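Side-chain contacts in endo-1,4-beta-xylanase D (PDB 1W0N), which probably hydrolyses internal beta-1,4 linkages of xylan, its family 36 carbohydrate-binding module described here binding carbohydrate in a calcium-dependent manner: residues A[13-18]-A[48-53]; A[18-23]-A[125-130]; A[57-62]-A[73-78]. All blocks are in the same frame, centred on the assembly; numbering follows the deposited sequence.

Interaction 1. Residues A[13-18]-A[48-53]; sequences TKVEAE and YSQYFA. With CA (calcium ion), chain B; SO4 (sulfate ion), chain D.
Val-15 lies over one face of the Tyr-48 ring, and this is the tightly packed part of the contact. Its CG1 stands 4.1 Å from the ring centroid and 9° off the normal, a CH-pi contact almost straight above the ring. The second methyl, CG2, reaches the phenol end, 3.5 Å from Tyr-48 OH. With CG1 anti to the backbone N (chi1 179°), both branches of Val-15 can meet the ring together. Tyr-48 OH donates to Gln-50 OE1 at 2.8 Å, in the carbonyl plane and on a lone pair; Gln-50 NE2 in turn gives a nearly straight bond (173°) to Tyr-51 O, which fixes the amide's rotation. The looser side is at Thr-13, a partly exposed residue whose CG2 merely approaches Gln-50 OE1 at 3.7 Å. An alanine in place of Tyr-48 would probably leave Val-15 without its aromatic partner and Gln-50 OE1 without the hydroxyl that holds it. The strands run antiparallel with axes 10.5 Å apart, facing each other from the two sheets of a beta-sandwich. No hydrogen bond crosses, so the chemistry implies mainly apolar cohesion: the side-chain bonds of Tyr-48 and Gln-50 stay within 48-53, while Glu-16 and Glu-18, past Val-15, turn to the calcium ion.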
loop_
_atom_site.group_PDB
_atom_site.type_symbol
_atom_site.label_atom_id
_atom_site.label_comp_id
_atom_site.label_asym_id
_atom_site.label_seq_id
_atom_site.Cartn_x
_atom_site.Cartn_y
_atom_site.Cartn_z
ATOM N N THR A 13 -6.006 -13.336 1.810
ATOM C CA THR A 13 -4.641 -13.243 2.349
ATOM C C THR A 13 -4.438 -11.820 2.776
ATOM O O THR A 13 -4.547 -10.926 1.961
ATOM C CB THR A 13 -3.565 -13.642 1.310
ATOM O OG1 THR A 13 -3.571 -15.056 1.072
ATOM C CG2 THR A 13 -2.145 -13.332 1.786
ATOM N N LYS A 14 -4.163 -11.659 4.039
ATOM C CA LYS A 14 -3.958 -10.351 4.646
ATOM C C LYS A 14 -2.545 -10.267 5.162
ATOM O O LYS A 14 -2.085 -11.179 5.861
ATOM C CB LYS A 14 -4.965 -10.154 5.788
ATOM C CG LYS A 14 -4.958 -8.941 6.509
ATOM C CD LYS A 14 -6.120 -8.879 7.500
ATOM C CE LYS A 14 -6.114 -7.607 8.274
ATOM N NZ LYS A 14 -7.175 -7.515 9.274
ATOM N N VAL A 15 -1.846 -9.189 4.829
ATOM C CA VAL A 15 -0.492 -8.947 5.315
ATOM C C VAL A 15 -0.465 -7.558 5.943
ATOM O O VAL A 15 -0.874 -6.563 5.335
ATOM C CB VAL A 15 0.549 -9.058 4.189
ATOM C CG1 VAL A 15 1.945 -8.785 4.718
ATOM C CG2 VAL A 15 0.492 -10.442 3.556
ATOM N N GLU A 16 -0.003 -7.501 7.194
ATOM C CA GLU A 16 0.091 -6.240 7.915
ATOM C C GLU A 16 1.284 -5.443 7.417
ATOM O O GLU A 16 2.387 -5.981 7.253
ATOM C CB GLU A 16 0.249 -6.517 9.408
ATOM C CG GLU A 16 -0.921 -7.232 10.049
ATOM C CD GLU A 16 -2.195 -6.418 10.155
ATOM O OE1 GLU A 16 -2.137 -5.190 9.962
ATOM O OE2 GLU A 16 -3.247 -7.004 10.448
ATOM N N ALA A 17 1.096 -4.137 7.177
ATOM C CA ALA A 17 2.188 -3.308 6.693
ATOM C C ALA A 17 3.384 -3.333 7.638
ATOM O O ALA A 17 4.540 -3.334 7.201
ATOM C CB ALA A 17 1.706 -1.880 6.480
ATOM N N GLU A 18 3.098 -3.339 8.944
ATOM C CA GLU A 18 4.123 -3.313 9.960
ATOM C C GLU A 18 4.968 -4.598 9.980
ATOM O O GLU A 18 5.998 -4.612 10.658
ATOM C CB GLU A 18 3.515 -3.011 11.331
ATOM C CG GLU A 18 2.462 -3.985 11.846
ATOM C CD GLU A 18 1.013 -3.673 11.449
ATOM O OE1 GLU A 18 0.778 -3.117 10.340
ATOM O OE2 GLU A 18 0.087 -4.015 12.212
ATOM N N TYR A 48 7.032 -6.779 0.318
ATOM C CA TYR A 48 7.253 -8.159 0.707
ATOM C C TYR A 48 7.032 -9.018 -0.535
ATOM O O TYR A 48 6.528 -8.556 -1.551
ATOM C CB TYR A 48 6.331 -8.586 1.871
ATOM C CG TYR A 48 4.935 -8.894 1.462
ATOM C CD1 TYR A 48 4.015 -7.893 1.165
ATOM C CD2 TYR A 48 4.543 -10.221 1.292
ATOM C CE1 TYR A 48 2.738 -8.220 0.717
ATOM C CE2 TYR A 48 3.279 -10.551 0.854
ATOM C CZ TYR A 48 2.371 -9.549 0.553
ATOM O OH TYR A 48 1.113 -9.832 0.115
ATOM N N SER A 49 7.426 -10.297 -0.452
ATOM C CA SER A 49 7.256 -11.218 -1.555
ATOM C C SER A 49 6.033 -12.087 -1.342
ATOM O O SER A 49 5.887 -12.716 -0.296
ATOM C CB SER A 49 8.490 -12.115 -1.686
ATOM O OG SER A 49 9.597 -11.363 -2.045
ATOM N N GLN A 50 5.156 -12.124 -2.358
ATOM C CA GLN A 50 3.926 -12.888 -2.333
ATOM C C GLN A 50 3.941 -13.934 -3.435
ATOM O O GLN A 50 4.163 -13.604 -4.597
ATOM C CB GLN A 50 2.740 -11.947 -2.539
ATOM C CG GLN A 50 1.362 -12.606 -2.601
ATOM C CD GLN A 50 0.972 -13.249 -1.274
ATOM O OE1 GLN A 50 0.911 -12.559 -0.237
ATOM N NE2 GLN A 50 0.667 -14.529 -1.303
ATOM N N TYR A 51 3.597 -15.187 -3.089
ATOM C CA TYR A 51 3.400 -16.220 -4.093
ATOM C C TYR A 51 1.960 -16.194 -4.565
ATOM O O TYR A 51 1.028 -16.179 -3.753
ATOM C CB TYR A 51 3.727 -17.604 -3.508
ATOM C CG TYR A 51 3.380 -18.698 -4.516
ATOM C CD1 TYR A 51 4.155 -19.013 -5.613
ATOM C CD2 TYR A 51 2.136 -19.371 -4.390
ATOM C CE1 TYR A 51 3.758 -19.940 -6.547
ATOM C CE2 TYR A 51 1.718 -20.299 -5.370
ATOM C CZ TYR A 51 2.519 -20.581 -6.441
ATOM O OH TYR A 51 2.139 -21.465 -7.397
ATOM N N PHE A 52 1.759 -16.224 -5.888
ATOM C CA PHE A 52 0.443 -16.277 -6.490
ATOM C C PHE A 52 0.270 -17.519 -7.357
ATOM O O PHE A 52 1.094 -17.795 -8.238
ATOM C CB PHE A 52 0.230 -15.078 -7.417
ATOM C CG PHE A 52 0.137 -13.759 -6.710
ATOM C CD1 PHE A 52 -0.911 -13.470 -5.855
ATOM C CD2 PHE A 52 1.062 -12.762 -7.002
ATOM C CE1 PHE A 52 -1.062 -12.230 -5.294
ATOM C CE2 PHE A 52 0.919 -11.507 -6.421
ATOM C CZ PHE A 52 -0.124 -11.235 -5.575
ATOM N N ALA A 53 -0.837 -18.217 -7.167
ATOM C CA ALA A 53 -1.267 -19.263 -8.102
ATOM C C ALA A 53 -2.133 -18.694 -9.231
ATOM O O ALA A 53 -2.091 -19.181 -10.356
ATOM C CB ALA A 53 -2.042 -20.348 -7.374
HETATM CA CA CA B . -1.664 -3.061 10.669
HETATM S S SO4 D . -3.285 -16.802 -5.682
HETATM O O1 SO4 D . -4.325 -17.615 -5.265
HETATM O O2 SO4 D . -3.364 -16.537 -7.037
HETATM O O3 SO4 D . -3.224 -15.617 -4.810
HETATM O O4 SO4 D . -2.217 -17.776 -5.309
HETATM O O HOH W 1 -3.044 -3.557 12.590
#

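Interaction 2. Residues A[18-23]-A[125-130]; sequences ENMKIG and DFIEFS. With CA (calcium ion), chain B.
Glu-18 and Asp-125 meet at a calcium ion on the beta-sandwich of this carbohydrate-binding module, the metal joining the short 3-10 turn after strand 13-16 to strand 122-130. Metal coordination comes first. Glu-18 binds in bidentate fashion, OE1 and OE2 each 2.5 Å from the calcium ion, its carboxylate swung to the metal by a bend at chi2 (-89°). Asp-125 chelates through both backbone and side chain: its O lies at 2.5 Å and its OD1 at 2.3 Å from the ion. A water, Glu-16 OE1 and Asp-35 O complete the shell. Glu-18 OE1 and Asp-125 O approach to 3.1 Å without a hydrogen bond, a closeness explained by their shared cation. As for charge, OD2 of Asp-125 is in a salt bridge with Arg-62, so a second-shell residue is likely to steady the carboxylate while OD1 serves the metal. The remaining interaction is apolar and buried. Met-20 runs extended beyond CG (chi2 180°, chi3 -173°) into the core, where Val-15 and Tyr-48 also touch it, and crosses the Ile-127 side chain at about a right angle. The meeting is methyl to methyl, Met-20 CE to Ile-127 CG2 at 3.6 Å.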
loop_
_atom_site.group_PDB
_atom_site.type_symbol
_atom_site.label_atom_id
_atom_site.label_comp_id
_atom_site.label_asym_id
_atom_site.label_seq_id
_atom_site.Cartn_x
_atom_site.Cartn_y
_atom_site.Cartn_z
ATOM N N GLU A 18 3.098 -3.339 8.944
ATOM C CA GLU A 18 4.123 -3.313 9.960
ATOM C C GLU A 18 4.968 -4.598 9.980
ATOM O O GLU A 18 5.998 -4.612 10.658
ATOM C CB GLU A 18 3.515 -3.011 11.331
ATOM C CG GLU A 18 2.462 -3.985 11.846
ATOM C CD GLU A 18 1.013 -3.673 11.449
ATOM O OE1 GLU A 18 0.778 -3.117 10.340
ATOM O OE2 GLU A 18 0.087 -4.015 12.212
ATOM N N ASN A 19 4.561 -5.636 9.249
ATOM C CA ASN A 19 5.342 -6.856 9.112
ATOM C C ASN A 19 6.124 -6.942 7.801
ATOM O O ASN A 19 6.807 -7.937 7.548
ATOM C CB ASN A 19 4.441 -8.078 9.270
ATOM C CG ASN A 19 3.875 -8.192 10.661
ATOM O OD1 ASN A 19 4.483 -7.711 11.632
ATOM N ND2 ASN A 19 2.735 -8.840 10.784
ATOM N N MET A 20 6.040 -5.909 6.977
ATOM C CA MET A 20 6.733 -5.858 5.694
ATOM C C MET A 20 8.120 -5.253 5.855
ATOM O O MET A 20 8.466 -4.696 6.898
ATOM C CB MET A 20 5.906 -5.017 4.707
ATOM C CG MET A 20 4.546 -5.604 4.412
ATOM S SD MET A 20 3.685 -4.525 3.262
ATOM C CE MET A 20 2.057 -5.286 3.249
ATOM N N LYS A 21 8.920 -5.344 4.796
ATOM C CA LYS A 21 10.163 -4.601 4.728
ATOM C C LYS A 21 9.822 -3.114 4.567
ATOM O O LYS A 21 8.943 -2.768 3.777
ATOM C CB LYS A 21 11.010 -5.068 3.551
ATOM C CG LYS A 21 12.350 -4.443 3.472
ATOM C CD LYS A 21 13.150 -4.994 2.313
ATOM C CE LYS A 21 14.470 -4.307 2.126
ATOM N NZ LYS A 21 15.219 -4.285 3.393
ATOM N N ILE A 22 10.489 -2.265 5.340
ATOM C CA ILE A 22 10.258 -0.826 5.341
ATOM C C ILE A 22 11.512 -0.185 4.829
ATOM O O ILE A 22 12.601 -0.432 5.366
ATOM C CB ILE A 22 9.925 -0.333 6.753
ATOM C CG1 ILE A 22 8.711 -1.039 7.328
ATOM C CG2 ILE A 22 9.726 1.178 6.740
ATOM C CD1 ILE A 22 8.464 -0.799 8.784
ATOM N N GLY A 23 11.415 0.668 3.816
ATOM C CA GLY A 23 12.564 1.347 3.293
ATOM C C GLY A 23 12.301 2.791 2.975
ATOM O O GLY A 23 11.171 3.262 3.023
ATOM N N ASP A 125 -2.241 0.380 6.873
ATOM C CA ASP A 125 -2.527 -0.580 7.948
ATOM C C ASP A 125 -2.198 -2.015 7.507
ATOM O O ASP A 125 -1.428 -2.721 8.169
ATOM C CB ASP A 125 -3.998 -0.419 8.343
ATOM C CG ASP A 125 -4.435 -1.268 9.518
ATOM O OD1 ASP A 125 -3.606 -2.035 10.043
ATOM O OD2 ASP A 125 -5.623 -1.179 9.909
ATOM N N PHE A 126 -2.794 -2.431 6.394
ATOM C CA PHE A 126 -2.623 -3.786 5.878
ATOM C C PHE A 126 -3.055 -3.796 4.417
ATOM O O PHE A 126 -3.732 -2.871 3.942
ATOM C CB PHE A 126 -3.443 -4.815 6.679
ATOM C CG PHE A 126 -4.934 -4.588 6.651
ATOM C CD1 PHE A 126 -5.709 -4.924 5.529
ATOM C CD2 PHE A 126 -5.568 -4.069 7.777
ATOM C CE1 PHE A 126 -7.092 -4.735 5.521
ATOM C CE2 PHE A 126 -6.962 -3.910 7.789
ATOM C CZ PHE A 126 -7.707 -4.235 6.651
ATOM N N ILE A 127 -2.682 -4.893 3.746
ATOM C CA ILE A 127 -3.149 -5.212 2.408
ATOM C C ILE A 127 -3.860 -6.559 2.465
ATOM O O ILE A 127 -3.489 -7.441 3.240
ATOM C CB ILE A 127 -1.966 -5.231 1.395
ATOM C CG1 ILE A 127 -2.454 -5.336 -0.053
ATOM C CG2 ILE A 127 -0.970 -6.338 1.718
ATOM C CD1 ILE A 127 -1.418 -4.881 -1.066
ATOM N N GLU A 128 -4.886 -6.711 1.619
ATOM C CA GLU A 128 -5.633 -7.957 1.538
ATOM C C GLU A 128 -5.862 -8.298 0.072
ATOM O O GLU A 128 -6.406 -7.513 -0.687
ATOM C CB GLU A 128 -6.992 -7.818 2.239
ATOM C CG GLU A 128 -7.657 -9.113 2.509
ATOM C CD GLU A 128 -9.174 -8.988 2.793
ATOM O OE1 GLU A 128 -9.802 -7.930 2.739
ATOM O OE2 GLU A 128 -9.832 -10.038 2.998
ATOM N N PHE A 129 -5.481 -9.530 -0.309
ATOM C CA PHE A 129 -5.742 -10.080 -1.624
ATOM C C PHE A 129 -6.862 -11.076 -1.548
ATOM O O PHE A 129 -6.944 -11.888 -0.623
ATOM C CB PHE A 129 -4.485 -10.826 -2.135
ATOM C CG PHE A 129 -3.332 -9.921 -2.443
ATOM C CD1 PHE A 129 -2.395 -9.574 -1.477
ATOM C CD2 PHE A 129 -3.168 -9.419 -3.720
ATOM C CE1 PHE A 129 -1.344 -8.700 -1.805
ATOM C CE2 PHE A 129 -2.130 -8.597 -4.041
ATOM C CZ PHE A 129 -1.237 -8.204 -3.068
ATOM N N SER A 130 -7.738 -11.049 -2.567
ATOM C CA SER A 130 -8.795 -12.015 -2.670
ATOM C C SER A 130 -9.056 -12.295 -4.143
ATOM O O SER A 130 -8.628 -11.556 -5.028
ATOM C CB SER A 130 -10.048 -11.512 -1.994
ATOM O OG SER A 130 -10.491 -10.317 -2.556
HETATM CA CA CA B . -1.664 -3.061 10.669
HETATM O O HOH W 1 -3.044 -3.557 12.590
#

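Interaction 3. Residues A[57-62]-A[73-78]; sequences HNISVR and VDLVIG. With SO4 (sulfate ion), chain D.
Ile-59 meets Leu-75 and Ile-77 across the interior of the beta-sandwich, strand 56-65 belonging to one sheet and strand 70-77 to the other. At the start of the first segment, His-57 turns its imidazole to a sulfate, probably from the crystallisation liquor. The anion sits at the ring edge; the bond from NE2 to sulfate O3 is weak and bent, and its very short length makes it doubtful. The other ring nitrogen, ND1, is hydrogen-bonded to His-102 NE2, a firmer hold on the imidazole. Ile-59 follows and carries the contact. Its side chain crosses that of Leu-75 obliquely, and two separate methyls converge on one leucine branch: CG2 lies 3.8 Å and CD1 3.9 Å from Leu-75 CD2. The second torsion of Ile-59 is unusual at 115°, well away from a staggered value; it places CD1 where it also comes within 4.4 Å of Ile-77 CD1, a looser touch. Ile-59 also touches Phe-129 of the neighbouring strand 122-130. With the three touching residues buried and no hydrogen bond crossing between the segments, the chemistry implies that dispersion and the hydrophobic effect hold these strands face to face.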
loop_
_atom_site.group_PDB
_atom_site.type_symbol
_atom_site.label_atom_id
_atom_site.label_comp_id
_atom_site.label_asym_id
_atom_site.label_seq_id
_atom_site.Cartn_x
_atom_site.Cartn_y
_atom_site.Cartn_z
ATOM N N HIS A 57 -6.475 -10.758 -9.084
ATOM C CA HIS A 57 -6.968 -10.570 -7.733
ATOM C C HIS A 57 -7.672 -9.231 -7.580
ATOM O O HIS A 57 -7.419 -8.281 -8.304
ATOM C CB HIS A 57 -5.813 -10.572 -6.709
ATOM C CG HIS A 57 -5.186 -11.917 -6.566
ATOM N ND1 HIS A 57 -4.287 -12.399 -7.481
ATOM C CD2 HIS A 57 -5.423 -12.894 -5.662
ATOM C CE1 HIS A 57 -3.986 -13.639 -7.134
ATOM N NE2 HIS A 57 -4.643 -13.968 -6.046
ATOM N N ASN A 58 -8.533 -9.192 -6.551
ATOM C CA ASN A 58 -8.975 -7.951 -5.952
ATOM C C ASN A 58 -8.033 -7.632 -4.810
ATOM O O ASN A 58 -7.598 -8.526 -4.071
ATOM C CB ASN A 58 -10.399 -8.102 -5.418
ATOM C CG ASN A 58 -11.384 -8.534 -6.468
ATOM O OD1 ASN A 58 -12.182 -9.502 -6.255
ATOM N ND2 ASN A 58 -11.377 -7.881 -7.561
ATOM N N ILE A 59 -7.675 -6.345 -4.678
ATOM C CA ILE A 59 -6.700 -5.940 -3.691
ATOM C C ILE A 59 -7.258 -4.761 -2.901
ATOM O O ILE A 59 -7.624 -3.743 -3.490
ATOM C CB ILE A 59 -5.372 -5.536 -4.320
ATOM C CG1 ILE A 59 -4.865 -6.575 -5.321
ATOM C CG2 ILE A 59 -4.326 -5.340 -3.236
ATOM C CD1 ILE A 59 -4.808 -6.107 -6.683
ATOM N N SER A 60 -7.292 -4.903 -1.570
ATOM C CA SER A 60 -7.737 -3.821 -0.714
ATOM C C SER A 60 -6.620 -3.433 0.245
ATOM O O SER A 60 -5.837 -4.272 0.683
ATOM C CB SER A 60 -8.990 -4.196 0.060
ATOM O OG SER A 60 -10.142 -4.265 -0.763
ATOM N N VAL A 61 -6.565 -2.138 0.553
ATOM C CA VAL A 61 -5.635 -1.612 1.541
ATOM C C VAL A 61 -6.439 -0.714 2.470
ATOM O O VAL A 61 -7.198 0.145 2.012
ATOM C CB VAL A 61 -4.470 -0.833 0.893
ATOM C CG1 VAL A 61 -3.634 -0.082 1.940
ATOM C CG2 VAL A 61 -3.575 -1.797 0.124
ATOM N N ARG A 62 -6.264 -0.916 3.791
ATOM C CA ARG A 62 -6.791 0.022 4.763
ATOM C C ARG A 62 -5.710 1.068 5.036
ATOM O O ARG A 62 -4.564 0.716 5.318
ATOM C CB ARG A 62 -7.203 -0.681 6.057
ATOM C CG ARG A 62 -7.807 0.273 7.068
ATOM C CD ARG A 62 -8.477 -0.450 8.216
ATOM N NE ARG A 62 -9.217 0.452 9.088
ATOM C CZ ARG A 62 -8.914 0.770 10.349
ATOM N NH1 ARG A 62 -7.790 0.361 10.926
ATOM N NH2 ARG A 62 -9.766 1.532 11.052
ATOM N N VAL A 73 -1.339 6.239 -2.833
ATOM C CA VAL A 73 -0.385 5.156 -2.673
ATOM C C VAL A 73 -0.427 4.242 -3.899
ATOM O O VAL A 73 -1.468 3.637 -4.168
ATOM C CB VAL A 73 -0.705 4.344 -1.399
ATOM C CG1 VAL A 73 0.255 3.184 -1.228
ATOM C CG2 VAL A 73 -0.684 5.237 -0.164
ATOM N N ASP A 74 0.693 4.144 -4.606
ATOM C CA ASP A 74 0.819 3.191 -5.704
ATOM C C ASP A 74 0.977 1.769 -5.177
ATOM O O ASP A 74 1.690 1.531 -4.195
ATOM C CB ASP A 74 2.061 3.493 -6.533
ATOM C CG ASP A 74 1.912 4.668 -7.488
ATOM O OD1 ASP A 74 0.799 5.128 -7.712
ATOM O OD2 ASP A 74 2.938 5.129 -8.047
ATOM N N LEU A 75 0.329 0.844 -5.874
ATOM C CA LEU A 75 0.542 -0.580 -5.691
ATOM C C LEU A 75 1.368 -1.095 -6.856
ATOM O O LEU A 75 0.984 -0.940 -8.018
ATOM C CB LEU A 75 -0.790 -1.314 -5.638
ATOM C CG LEU A 75 -0.722 -2.831 -5.572
ATOM C CD1 LEU A 75 0.009 -3.310 -4.328
ATOM C CD2 LEU A 75 -2.121 -3.429 -5.645
ATOM N N VAL A 76 2.504 -1.706 -6.522
ATOM C CA VAL A 76 3.436 -2.238 -7.501
ATOM C C VAL A 76 3.478 -3.753 -7.280
ATOM O O VAL A 76 3.731 -4.220 -6.171
ATOM C CB VAL A 76 4.802 -1.613 -7.367
ATOM C CG1 VAL A 76 5.658 -1.925 -8.580
ATOM C CG2 VAL A 76 4.696 -0.091 -7.147
ATOM N N ILE A 77 3.189 -4.525 -8.325
ATOM C CA ILE A 77 3.257 -5.995 -8.254
ATOM C C ILE A 77 4.229 -6.440 -9.319
ATOM O O ILE A 77 4.025 -6.190 -10.513
ATOM C CB ILE A 77 1.870 -6.651 -8.490
ATOM C CG1 ILE A 77 0.852 -6.163 -7.455
ATOM C CG2 ILE A 77 2.007 -8.181 -8.452
ATOM C CD1 ILE A 77 -0.545 -6.708 -7.661
ATOM N N GLY A 78 5.298 -7.111 -8.915
ATOM C CA GLY A 78 6.284 -7.556 -9.857
ATOM C C GLY A 78 6.868 -6.444 -10.681
ATOM O O GLY A 78 7.140 -6.656 -11.867
HETATM S S SO4 D . -3.285 -16.802 -5.682
HETATM O O1 SO4 D . -4.325 -17.615 -5.265
HETATM O O2 SO4 D . -3.364 -16.537 -7.037
HETATM O O3 SO4 D . -3.224 -15.617 -4.810
HETATM O O4 SO4 D . -2.217 -17.776 -5.309
#

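The three contacts span the two antiparallel sheets of one beta-sandwich. Interactions 1 and 2 have centres about 7 Å apart, share Glu-18, the calcium ion and a water, and alternate along the chain; strands 13-16 and 122-130 are hydrogen-bonded neighbours in one sheet, as are 21-23 and 45-52 in the other. The centre of interaction 3 lies about 10 Å from the centres of the other two. It follows interaction 1 in sequence and falls between the two segments of interaction 2, while strand 56-65 pairs with 122-130. Interactions 1 and 3 join the two sheets, and the calcium ion ties Glu-16 and Glu-18, early in the chain, to Asp-125 near its end.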